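Local coordinates for protein transcriptional regulator (PDB 3LMM) that is of unknown biochemical function but is probably a multidomain transcriptional regulator that combines an AlbA-like domain with helix-turn-helix modules that probably bind DNA, at residues A[421-435]-A[462-474]. Sequence-based numbering, arbitrary orientation.
Sequences IVPEARQDDYRIAIV and RNALEAARQTTVA
Between V422 and T472 two short antiparallel strands meet as a hydrogen-bonded pair: T472 N gives a bond to V422 O at 2.6 Å (150° at the hydrogen), and the return bond from V422 N to T472 O is weak, bent to 122°. Further along both segments, helices 430-435 and 462-469 cross almost perpendicularly, at -91°, with their axes 8.7 Å apart. The small side chains of A464 and A468 probably allow this close approach. A464 CB lies 3.8 Å from R431 CB, while A468 CB meets V435 CG1 at 4.0 Å. I432 reaches the CA of A468 through CG2, at 4.1 Å, and on the face of the sheet opposite V422 and T472, I421 CG1 packs on V473 CG2 at 3.6 Å. L478 and I479 continue this apolar layer, touching I432 and V473, and V435 and A468, respectively. Two arginines border the helix crossing. The R426 side chain, extended from CG to NE, brings one guanidinium face over the methyl of A467, which sits toward the rim of that face. R431 bends at chi2 and chi3, placing R431 NH2 3.8 Å from A467 CB. Both charges are tied to D429: its OD1 forms salt bridges with R431 NH1 at 3.0 Å and, more loosely, with R426 NH2, while OD2 caps the helix by accepting from R431 N. The succession of helices 430-441, 447-454 and 458-469, followed by short strands from 472 to 488, is consistent with a winged helix-turn-helix domain in which 458-469 would be the third helix.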
ATOM      1  N   ILE A 421      14.015  15.442  15.578  1.00 40.61           N
ATOM      2  CA  ILE A 421      12.958  14.593  16.084  1.00 30.96           C
ATOM      3  C   ILE A 421      13.524  13.426  16.884  1.00 30.40           C
ATOM      4  O   ILE A 421      14.611  12.921  16.601  1.00 35.04           O
ATOM      5  CB  ILE A 421      12.115  14.065  14.926  1.00 31.24           C
ATOM      6  CG1 ILE A 421      11.299  15.219  14.342  1.00 30.27           C
ATOM      7  CG2 ILE A 421      11.231  12.931  15.391  1.00 36.26           C
ATOM      8  CD1 ILE A 421      10.512  14.851  13.105  1.00 26.98           C
ATOM      9  N   VAL A 422      12.773  13.017  17.896  1.00 27.14           N
ATOM     10  CA  VAL A 422      13.155  11.905  18.752  1.00 23.67           C
ATOM     11  C   VAL A 422      11.887  11.185  19.187  1.00 24.40           C
ATOM     12  O   VAL A 422      10.895  11.825  19.554  1.00 21.80           O
ATOM     13  CB  VAL A 422      13.917  12.388  20.014  1.00 17.04           C
ATOM     14  CG1 VAL A 422      14.203  11.211  20.930  1.00  1.00           C
ATOM     15  CG2 VAL A 422      15.204  13.060  19.608  1.00 11.85           C
ATOM     16  N   PRO A 423      11.886   9.847  19.126  1.00 21.32           N
ATOM     17  CA  PRO A 423      12.977   8.982  18.681  1.00 20.16           C
ATOM     18  C   PRO A 423      13.382   9.247  17.243  1.00 25.36           C
ATOM     19  O   PRO A 423      12.578   9.716  16.440  1.00 29.26           O
ATOM     20  CB  PRO A 423      12.390   7.600  18.862  1.00 28.21           C
ATOM     21  CG  PRO A 423      10.936   7.828  18.615  1.00 14.24           C
ATOM     22  CD  PRO A 423      10.699   9.048  19.451  1.00 19.52           C
ATOM     23  N   GLU A 424      14.630   8.923  16.923  1.00 32.90           N
ATOM     24  CA  GLU A 424      15.183   9.116  15.582  1.00 37.80           C
ATOM     25  C   GLU A 424      14.323   8.423  14.528  1.00 34.33           C
ATOM     26  O   GLU A 424      14.106   8.938  13.428  1.00 31.10           O
ATOM     27  CB  GLU A 424      16.600   8.540  15.532  1.00 48.22           C
ATOM     28  CG  GLU A 424      17.455   9.022  14.372  1.00 57.82           C
ATOM     29  CD  GLU A 424      18.805   8.325  14.329  1.00 64.62           C
ATOM     30  OE1 GLU A 424      18.831   7.103  14.060  1.00 64.52           O
ATOM     31  OE2 GLU A 424      19.835   8.994  14.569  1.00 71.83           O
ATOM     32  N   ALA A 425      13.836   7.241  14.875  1.00 29.04           N
ATOM     33  CA  ALA A 425      13.015   6.480  13.953  1.00 25.31           C
ATOM     34  C   ALA A 425      11.698   7.171  13.577  1.00 22.76           C
ATOM     35  O   ALA A 425      10.989   6.701  12.688  1.00 26.42           O
ATOM     36  CB  ALA A 425      12.740   5.094  14.532  1.00 12.77           C
ATOM     37  N   ARG A 426      11.357   8.275  14.232  1.00 14.29           N
ATOM     38  CA  ARG A 426      10.112   8.944  13.888  1.00 18.17           C
ATOM     39  C   ARG A 426      10.257  10.040  12.845  1.00 25.48           C
ATOM     40  O   ARG A 426       9.259  10.586  12.382  1.00 21.58           O
ATOM     41  CB  ARG A 426       9.453   9.530  15.121  1.00  2.99           C
ATOM     42  CG  ARG A 426       8.613   8.534  15.869  1.00 17.31           C
ATOM     43  CD  ARG A 426       7.611   9.276  16.735  1.00 34.48           C
ATOM     44  NE  ARG A 426       7.035   8.433  17.777  1.00 24.01           N
ATOM     45  CZ  ARG A 426       6.414   7.290  17.540  1.00 19.43           C
ATOM     46  NH1 ARG A 426       5.922   6.590  18.551  1.00 19.86           N
ATOM     47  NH2 ARG A 426       6.293   6.858  16.291  1.00 19.91           N
ATOM     48  N   GLN A 427      11.491  10.348  12.465  1.00 29.71           N
ATOM     49  CA  GLN A 427      11.747  11.386  11.480  1.00 29.08           C
ATOM     50  C   GLN A 427      11.050  11.119  10.151  1.00 31.00           C
ATOM     51  O   GLN A 427      10.261  11.932   9.666  1.00 28.66           O
ATOM     52  CB  GLN A 427      13.255  11.526  11.266  1.00 29.25           C
ATOM     53  CG  GLN A 427      14.028  11.705  12.561  1.00 36.74           C
ATOM     54  CD  GLN A 427      15.421  12.276  12.352  1.00 37.30           C
ATOM     55  OE1 GLN A 427      15.935  12.304  11.230  1.00 34.35           O
ATOM     56  NE2 GLN A 427      16.045  12.731  13.441  1.00 31.62           N
ATOM     57  N   ASP A 428      11.333   9.971   9.561  1.00 38.79           N
ATOM     58  CA  ASP A 428      10.725   9.622   8.285  1.00 46.45           C
ATOM     59  C   ASP A 428       9.354   8.949   8.462  1.00 45.02           C
ATOM     60  O   ASP A 428       8.915   8.171   7.609  1.00 38.09           O
ATOM     61  CB  ASP A 428      11.670   8.704   7.518  1.00 57.76           C
ATOM     62  CG  ASP A 428      11.937   7.408   8.252  1.00 76.00           C
ATOM     63  OD1 ASP A 428      12.431   7.454   9.406  1.00 85.49           O
ATOM     64  OD2 ASP A 428      11.658   6.336   7.672  1.00 85.36           O
ATOM     65  N   ASP A 429       8.677   9.261   9.566  1.00 37.11           N
ATOM     66  CA  ASP A 429       7.365   8.690   9.841  1.00 27.76           C
ATOM     67  C   ASP A 429       6.253   9.503   9.191  1.00 27.22           C
ATOM     68  O   ASP A 429       6.120  10.703   9.424  1.00 24.04           O
ATOM     69  CB  ASP A 429       7.133   8.591  11.352  1.00 28.69           C
ATOM     70  CG  ASP A 429       5.805   7.925  11.701  1.00 39.85           C
ATOM     71  OD1 ASP A 429       5.714   7.302  12.782  1.00 43.71           O
ATOM     72  OD2 ASP A 429       4.845   8.031  10.909  1.00 34.26           O
ATOM     73  N   TYR A 430       5.448   8.821   8.380  1.00 30.64           N
ATOM     74  CA  TYR A 430       4.339   9.438   7.663  1.00 25.92           C
ATOM     75  C   TYR A 430       3.345  10.151   8.563  1.00 25.94           C
ATOM     76  O   TYR A 430       2.841  11.215   8.196  1.00 25.92           O
ATOM     77  CB  TYR A 430       3.607   8.387   6.822  1.00 21.19           C
ATOM     78  CG  TYR A 430       2.351   8.886   6.136  1.00 34.49           C
ATOM     79  CD1 TYR A 430       1.094   8.406   6.515  1.00 40.18           C
ATOM     80  CD2 TYR A 430       2.416   9.808   5.088  1.00 28.00           C
ATOM     81  CE1 TYR A 430      -0.074   8.823   5.860  1.00 40.79           C
ATOM     82  CE2 TYR A 430       1.252  10.235   4.430  1.00 34.97           C
ATOM     83  CZ  TYR A 430       0.009   9.734   4.820  1.00 42.22           C
ATOM     84  OH  TYR A 430      -1.155  10.110   4.168  1.00 32.44           O
ATOM     85  N   ARG A 431       3.055   9.580   9.732  1.00 23.90           N
ATOM     86  CA  ARG A 431       2.096  10.210  10.643  1.00 25.30           C
ATOM     87  C   ARG A 431       2.570  11.546  11.172  1.00 26.26           C
ATOM     88  O   ARG A 431       1.861  12.547  11.067  1.00 24.21           O
ATOM     89  CB  ARG A 431       1.767   9.313  11.838  1.00 18.32           C
ATOM     90  CG  ARG A 431       1.057   8.058  11.470  1.00 10.32           C
ATOM     91  CD  ARG A 431       1.955   6.906  11.778  1.00 32.76           C
ATOM     92  NE  ARG A 431       1.710   6.359  13.102  1.00 41.99           N
ATOM     93  CZ  ARG A 431       2.531   5.512  13.714  1.00 49.38           C
ATOM     94  NH1 ARG A 431       3.655   5.133  13.119  1.00 48.51           N
ATOM     95  NH2 ARG A 431       2.217   5.017  14.904  1.00 56.38           N
ATOM     96  N   ILE A 432       3.764  11.574  11.749  1.00 21.47           N
ATOM     97  CA  ILE A 432       4.233  12.835  12.271  1.00 24.65           C
ATOM     98  C   ILE A 432       4.420  13.819  11.108  1.00 26.31           C
ATOM     99  O   ILE A 432       4.386  15.027  11.308  1.00 30.81           O
ATOM    100  CB  ILE A 432       5.526  12.657  13.122  1.00 23.06           C
ATOM    101  CG1 ILE A 432       6.689  12.256  12.235  1.00 37.41           C
ATOM    102  CG2 ILE A 432       5.294  11.630  14.222  1.00  1.00           C
ATOM    103  CD1 ILE A 432       7.289  13.432  11.460  1.00 53.07           C
ATOM    104  N   ALA A 433       4.582  13.309   9.887  1.00 28.35           N
ATOM    105  CA  ALA A 433       4.745  14.189   8.723  1.00 23.89           C
ATOM    106  C   ALA A 433       3.424  14.904   8.427  1.00 22.62           C
ATOM    107  O   ALA A 433       3.378  16.123   8.264  1.00 18.67           O
ATOM    108  CB  ALA A 433       5.188  13.385   7.504  1.00 14.93           C
ATOM    109  N   ILE A 434       2.345  14.136   8.360  1.00 20.86           N
ATOM    110  CA  ILE A 434       1.042  14.721   8.098  1.00 23.32           C
ATOM    111  C   ILE A 434       0.682  15.655   9.241  1.00 24.65           C
ATOM    112  O   ILE A 434       0.297  16.802   9.019  1.00 27.12           O
ATOM    113  CB  ILE A 434      -0.044  13.639   7.982  1.00 24.82           C
ATOM    114  CG1 ILE A 434       0.226  12.763   6.751  1.00 28.41           C
ATOM    115  CG2 ILE A 434      -1.420  14.289   7.918  1.00 13.29           C
ATOM    116  CD1 ILE A 434       0.108  13.493   5.420  1.00 18.62           C
ATOM    117  N   VAL A 435       0.802  15.163  10.468  1.00 21.32           N
ATOM    118  CA  VAL A 435       0.471  16.005  11.607  1.00 18.99           C
ATOM    119  C   VAL A 435       1.276  17.300  11.560  1.00 24.59           C
ATOM    120  O   VAL A 435       0.690  18.377  11.594  1.00 34.78           O
ATOM    121  CB  VAL A 435       0.724  15.303  12.942  1.00 11.46           C
ATOM    122  CG1 VAL A 435       0.582  16.298  14.079  1.00  1.00           C
ATOM    123  CG2 VAL A 435      -0.276  14.182  13.117  1.00  7.15           C
ATOM    124  N   ARG A 462      -6.520   9.178  15.699  1.00 25.69           N
ATOM    125  CA  ARG A 462      -6.130   9.077  17.102  1.00 33.79           C
ATOM    126  C   ARG A 462      -4.695   8.543  17.173  1.00 32.15           C
ATOM    127  O   ARG A 462      -3.859   9.072  17.906  1.00 22.33           O
ATOM    128  CB  ARG A 462      -7.084   8.130  17.836  1.00 38.56           C
ATOM    129  CG  ARG A 462      -7.521   8.630  19.209  1.00 62.10           C
ATOM    130  CD  ARG A 462      -8.362   7.585  19.936  1.00 73.81           C
ATOM    131  NE  ARG A 462      -9.443   7.061  19.098  1.00 84.48           N
ATOM    132  CZ  ARG A 462     -10.520   7.750  18.724  1.00 83.68           C
ATOM    133  NH1 ARG A 462     -10.678   9.009  19.115  1.00 81.92           N
ATOM    134  NH2 ARG A 462     -11.442   7.179  17.953  1.00 68.87           N
ATOM    135  N   ASN A 463      -4.431   7.498  16.389  1.00 30.24           N
ATOM    136  CA  ASN A 463      -3.124   6.860  16.317  1.00 23.56           C
ATOM    137  C   ASN A 463      -2.030   7.851  15.931  1.00 25.74           C
ATOM    138  O   ASN A 463      -1.012   7.968  16.616  1.00 25.58           O
ATOM    139  CB  ASN A 463      -3.154   5.718  15.296  1.00 28.41           C
ATOM    140  CG  ASN A 463      -1.823   4.995  15.191  1.00 33.46           C
ATOM    141  OD1 ASN A 463      -1.405   4.324  16.127  1.00 41.06           O
ATOM    142  ND2 ASN A 463      -1.150   5.131  14.050  1.00 34.10           N
ATOM    143  N   ALA A 464      -2.227   8.552  14.819  1.00 23.70           N
ATOM    144  CA  ALA A 464      -1.239   9.526  14.371  1.00 23.55           C
ATOM    145  C   ALA A 464      -1.016  10.547  15.488  1.00 28.84           C
ATOM    146  O   ALA A 464       0.118  10.738  15.934  1.00 16.76           O
ATOM    147  CB  ALA A 464      -1.723  10.222  13.111  1.00 14.40           C
ATOM    148  N   LEU A 465      -2.096  11.184  15.951  1.00 29.58           N
ATOM    149  CA  LEU A 465      -1.983  12.175  17.019  1.00 24.58           C
ATOM    150  C   LEU A 465      -1.156  11.658  18.190  1.00 28.73           C
ATOM    151  O   LEU A 465      -0.200  12.314  18.611  1.00 27.59           O
ATOM    152  CB  LEU A 465      -3.371  12.602  17.498  1.00 12.90           C
ATOM    153  CG  LEU A 465      -4.018  13.684  16.630  1.00 17.86           C
ATOM    154  CD1 LEU A 465      -5.496  13.789  16.939  1.00 24.33           C
ATOM    155  CD2 LEU A 465      -3.332  15.009  16.875  1.00 12.30           C
ATOM    156  N   GLU A 466      -1.514  10.483  18.710  1.00 33.52           N
ATOM    157  CA  GLU A 466      -0.779   9.883  19.824  1.00 31.37           C
ATOM    158  C   GLU A 466       0.714   9.798  19.523  1.00 25.64           C
ATOM    159  O   GLU A 466       1.532  10.312  20.276  1.00 27.27           O
ATOM    160  CB  GLU A 466      -1.308   8.474  20.140  1.00 32.89           C
ATOM    161  CG  GLU A 466      -2.356   8.399  21.262  1.00 51.40           C
ATOM    162  CD  GLU A 466      -1.837   8.910  22.607  1.00 56.77           C
ATOM    163  OE1 GLU A 466      -1.952  10.128  22.871  1.00 63.92           O
ATOM    164  OE2 GLU A 466      -1.300   8.099  23.396  1.00 50.57           O
ATOM    165  N   ALA A 467       1.068   9.148  18.422  1.00 20.37           N
ATOM    166  CA  ALA A 467       2.470   9.018  18.063  1.00 17.45           C
ATOM    167  C   ALA A 467       3.166  10.379  18.002  1.00 20.09           C
ATOM    168  O   ALA A 467       4.345  10.492  18.326  1.00 16.40           O
ATOM    169  CB  ALA A 467       2.607   8.297  16.733  1.00  8.60           C
ATOM    170  N   ALA A 468       2.445  11.413  17.590  1.00 21.60           N
ATOM    171  CA  ALA A 468       3.044  12.738  17.498  1.00 22.75           C
ATOM    172  C   ALA A 468       3.173  13.339  18.877  1.00 21.65           C
ATOM    173  O   ALA A 468       4.077  14.134  19.144  1.00 23.42           O
ATOM    174  CB  ALA A 468       2.202  13.639  16.622  1.00 24.12           C
ATOM    175  N   ARG A 469       2.258  12.959  19.758  1.00 25.79           N
ATOM    176  CA  ARG A 469       2.275  13.471  21.124  1.00 33.85           C
ATOM    177  C   ARG A 469       3.450  12.884  21.882  1.00 26.75           C
ATOM    178  O   ARG A 469       3.935  13.472  22.844  1.00 27.23           O
ATOM    179  CB  ARG A 469       0.978  13.117  21.855  1.00 33.73           C
ATOM    180  CG  ARG A 469       0.770  13.956  23.102  1.00 48.06           C
ATOM    181  CD  ARG A 469      -0.213  13.308  24.057  1.00 58.95           C
ATOM    182  NE  ARG A 469       0.367  12.117  24.666  1.00 72.14           N
ATOM    183  CZ  ARG A 469      -0.267  11.325  25.520  1.00 72.92           C
ATOM    184  NH1 ARG A 469      -1.519  11.594  25.876  1.00 74.46           N
ATOM    185  NH2 ARG A 469       0.357  10.265  26.020  1.00 65.24           N
ATOM    186  N   GLN A 470       3.899  11.715  21.442  1.00 28.31           N
ATOM    187  CA  GLN A 470       5.020  11.040  22.083  1.00 24.81           C
ATOM    188  C   GLN A 470       6.336  11.312  21.376  1.00 24.72           C
ATOM    189  O   GLN A 470       7.388  10.866  21.823  1.00 29.42           O
ATOM    190  CB  GLN A 470       4.767   9.539  22.132  1.00  9.21           C
ATOM    191  CG  GLN A 470       3.589   9.161  22.996  1.00 11.16           C
ATOM    192  CD  GLN A 470       3.338   7.678  22.976  1.00 18.28           C
ATOM    193  OE1 GLN A 470       4.209   6.907  22.569  1.00 25.39           O
ATOM    194  NE2 GLN A 470       2.149   7.260  23.418  1.00  7.74           N
ATOM    195  N   THR A 471       6.274  12.029  20.261  1.00 23.70           N
ATOM    196  CA  THR A 471       7.485  12.358  19.532  1.00 25.80           C
ATOM    197  C   THR A 471       8.041  13.576  20.242  1.00 27.43           C
ATOM    198  O   THR A 471       7.286  14.317  20.867  1.00 32.12           O
ATOM    199  CB  THR A 471       7.185  12.702  18.074  1.00 27.47           C
ATOM    200  OG1 THR A 471       6.327  11.702  17.519  1.00 27.43           O
ATOM    201  CG2 THR A 471       8.468  12.747  17.273  1.00 28.18           C
ATOM    202  N   THR A 472       9.351  13.780  20.160  1.00 29.74           N
ATOM    203  CA  THR A 472       9.978  14.911  20.828  1.00 28.71           C
ATOM    204  C   THR A 472      10.988  15.660  19.994  1.00 27.66           C
ATOM    205  O   THR A 472      11.798  15.067  19.291  1.00 33.75           O
ATOM    206  CB  THR A 472      10.712  14.481  22.104  1.00 34.05           C
ATOM    207  OG1 THR A 472       9.762  14.181  23.130  1.00 43.76           O
ATOM    208  CG2 THR A 472      11.641  15.593  22.582  1.00 42.13           C
ATOM    209  N   VAL A 473      10.935  16.979  20.104  1.00 30.71           N
ATOM    210  CA  VAL A 473      11.854  17.852  19.411  1.00 25.51           C
ATOM    211  C   VAL A 473      12.287  18.899  20.406  1.00 31.84           C
ATOM    212  O   VAL A 473      11.462  19.649  20.941  1.00 27.25           O
ATOM    213  CB  VAL A 473      11.214  18.534  18.217  1.00 22.96           C
ATOM    214  CG1 VAL A 473      12.040  19.731  17.799  1.00  5.66           C
ATOM    215  CG2 VAL A 473      11.113  17.538  17.076  1.00 24.16           C
ATOM    216  N   ALA A 474      13.595  18.920  20.651  1.00 39.61           N
ATOM    217  CA  ALA A 474      14.238  19.843  21.584  1.00 37.78           C
ATOM    218  C   ALA A 474      13.768  19.578  23.004  1.00 36.65           C
ATOM    219  O   ALA A 474      13.565  20.512  23.776  1.00 38.85           O
ATOM    220  CB  ALA A 474      13.949  21.294  21.192  1.00 31.73           C
TER